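Side-chain contact in proline dehydrogenase (Bradyrhizobium japonicum USDA 110, PDB 3HAZ), which probably oxidises proline to glutamate in two steps, pairing an FAD-dependent proline dehydrogenase with an NAD-dependent aldehyde dehydrogenase in one chain: residues A564-T569 against A702-S707. Residues are numbered along the deposited sequence; the frame is centred on the assembly and turned at random.
Sequences AGWSRT and AGIPKS
An apolar contact without a cross-segment hydrogen bond joins W566, near the C-terminal end of helix 549-567, to I704 and P705 in the loop between helix 689-702 and strand 709-711. The six-membered ring of the indole carries it. CZ3 of W566 lies 3.4 Å from P705 CD and CE3 of W566 lies 3.7 Å from P705 CG, so two neighbouring ring atoms rest against two carbons of the pyrrolidine; the two side chains run roughly perpendicular. Farther round the same ring, W566 CH2 meets I704 CD1 at 3.9 Å. Both P705 CD and I704 CD1 come at the ring obliquely. With CG of W566 anti to the backbone N (chi1 -178°), the indole is carried out from the helix to the loop. Its polar atom, NE1, is satisfied elsewhere, by a hydrogen bond to L674 O, which ties the tryptophan to helix 664-675 as well. Strand 679-683, helix 689-702 and strand 709-711, the two strands paired in parallel, form a beta-alpha-beta crossover with 702-707 in its return connection, consistent with the Rossmann-type NAD-binding region of the aldehyde dehydrogenase family; the contact itself is structural packing away from the annotated sites. The loop starts with a Schellman motif, where G703 takes positive phi (129°); P705 then points toward the tryptophan, while I704 reaches it only through CD1. Shortening W566 to an alanine is likely to leave P705 CD and I704 CD1 without their aromatic partner and L674 O without its indole donor. On the tryptophan's own segment, side chains bond back to backbone carbonyls: R568 NH2 to A564 O at 2.9 Å, in the guanidinium plane, and T569 OG1 to G565 O at 2.9 Å. The NE of R568 forms a salt bridge to D933 of the second subunit.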
loop_
_atom_site.group_PDB
_atom_site.type_symbol
_atom_site.label_atom_id
_atom_site.label_comp_id
_atom_site.label_asym_id
_atom_site.label_seq_id
_atom_site.Cartn_x
_atom_site.Cartn_y
_atom_site.Cartn_z
ATOM N N ALA A 564 -27.378 -23.161 -27.823
ATOM C CA ALA A 564 -27.513 -23.591 -26.425
ATOM C C ALA A 564 -26.185 -23.998 -25.782
ATOM O O ALA A 564 -25.837 -23.529 -24.696
ATOM C CB ALA A 564 -28.531 -24.737 -26.313
ATOM N N GLY A 565 -25.448 -24.882 -26.449
ATOM C CA GLY A 565 -24.160 -25.322 -25.945
ATOM C C GLY A 565 -23.051 -24.272 -26.001
ATOM O O GLY A 565 -22.239 -24.165 -25.079
ATOM N N TRP A 566 -22.992 -23.500 -27.084
ATOM C CA TRP A 566 -21.937 -22.496 -27.208
ATOM C C TRP A 566 -22.123 -21.396 -26.176
ATOM O O TRP A 566 -21.179 -21.003 -25.497
ATOM C CB TRP A 566 -21.887 -21.891 -28.615
ATOM C CG TRP A 566 -20.781 -20.899 -28.783
ATOM C CD1 TRP A 566 -20.904 -19.577 -29.110
ATOM C CD2 TRP A 566 -19.376 -21.140 -28.615
ATOM N NE1 TRP A 566 -19.665 -18.986 -29.161
ATOM C CE2 TRP A 566 -18.710 -19.923 -28.866
ATOM C CE3 TRP A 566 -18.619 -22.267 -28.283
ATOM C CZ2 TRP A 566 -17.323 -19.802 -28.797
ATOM C CZ3 TRP A 566 -17.243 -22.146 -28.212
ATOM C CH2 TRP A 566 -16.607 -20.923 -28.473
ATOM N N SER A 567 -23.353 -20.912 -26.053
ATOM C CA SER A 567 -23.653 -19.848 -25.110
ATOM C C SER A 567 -23.272 -20.250 -23.689
ATOM O O SER A 567 -22.910 -19.401 -22.879
ATOM C CB SER A 567 -25.136 -19.494 -25.158
ATOM O OG SER A 567 -25.911 -20.540 -24.600
ATOM N N ARG A 568 -23.361 -21.546 -23.391
ATOM C CA ARG A 568 -23.088 -22.046 -22.047
ATOM C C ARG A 568 -21.643 -22.512 -21.870
ATOM O O ARG A 568 -21.241 -22.921 -20.776
ATOM C CB ARG A 568 -24.063 -23.172 -21.686
ATOM C CG ARG A 568 -25.486 -22.693 -21.462
ATOM C CD ARG A 568 -26.476 -23.852 -21.419
ATOM N NE ARG A 568 -27.832 -23.379 -21.145
ATOM C CZ ARG A 568 -28.613 -22.773 -22.037
ATOM N NH1 ARG A 568 -29.830 -22.374 -21.691
ATOM N NH2 ARG A 568 -28.179 -22.565 -23.274
ATOM N N THR A 569 -20.863 -22.461 -22.944
ATOM C CA THR A 569 -19.427 -22.695 -22.829
ATOM C C THR A 569 -18.766 -21.547 -22.051
ATOM O O THR A 569 -19.004 -20.378 -22.344
ATOM C CB THR A 569 -18.788 -22.856 -24.216
ATOM O OG1 THR A 569 -19.362 -23.998 -24.864
ATOM C CG2 THR A 569 -17.275 -23.036 -24.102
ATOM N N ALA A 702 -9.340 -23.810 -34.515
ATOM C CA ALA A 702 -8.901 -23.112 -33.309
ATOM C C ALA A 702 -9.753 -23.446 -32.084
ATOM O O ALA A 702 -9.378 -23.140 -30.958
ATOM C CB ALA A 702 -8.883 -21.606 -33.549
ATOM N N GLY A 703 -10.905 -24.065 -32.301
ATOM C CA GLY A 703 -11.738 -24.473 -31.183
ATOM C C GLY A 703 -13.189 -24.044 -31.253
ATOM O O GLY A 703 -13.969 -24.354 -30.352
ATOM N N ILE A 704 -13.563 -23.322 -32.304
ATOM C CA ILE A 704 -14.969 -22.992 -32.513
ATOM C C ILE A 704 -15.715 -24.225 -33.023
ATOM O O ILE A 704 -15.364 -24.779 -34.066
ATOM C CB ILE A 704 -15.143 -21.847 -33.522
ATOM C CG1 ILE A 704 -14.321 -20.628 -33.090
ATOM C CG2 ILE A 704 -16.617 -21.491 -33.662
ATOM C CD1 ILE A 704 -14.675 -20.104 -31.714
ATOM N N PRO A 705 -16.741 -24.671 -32.279
ATOM C CA PRO A 705 -17.528 -25.841 -32.689
ATOM C C PRO A 705 -18.190 -25.666 -34.055
ATOM O O PRO A 705 -18.643 -24.572 -34.393
ATOM C CB PRO A 705 -18.598 -25.947 -31.595
ATOM C CG PRO A 705 -17.981 -25.284 -30.399
ATOM C CD PRO A 705 -17.157 -24.157 -30.961
ATOM N N LYS A 706 -18.244 -26.748 -34.826
ATOM C CA LYS A 706 -18.909 -26.735 -36.125
ATOM C C LYS A 706 -20.360 -26.277 -35.992
ATOM O O LYS A 706 -20.921 -25.707 -36.924
ATOM C CB LYS A 706 -18.877 -28.129 -36.763
ATOM C CG LYS A 706 -17.489 -28.681 -37.060
ATOM C CD LYS A 706 -16.792 -27.881 -38.140
ATOM C CE LYS A 706 -15.721 -28.703 -38.833
ATOM N NZ LYS A 706 -16.307 -29.608 -39.865
ATOM N N SER A 707 -20.964 -26.534 -34.834
ATOM C CA SER A 707 -22.364 -26.187 -34.607
ATOM C C SER A 707 -22.564 -24.720 -34.225
ATOM O O SER A 707 -23.697 -24.251 -34.137
ATOM C CB SER A 707 -22.976 -27.096 -33.538
ATOM O OG SER A 707 -22.195 -27.074 -32.357
#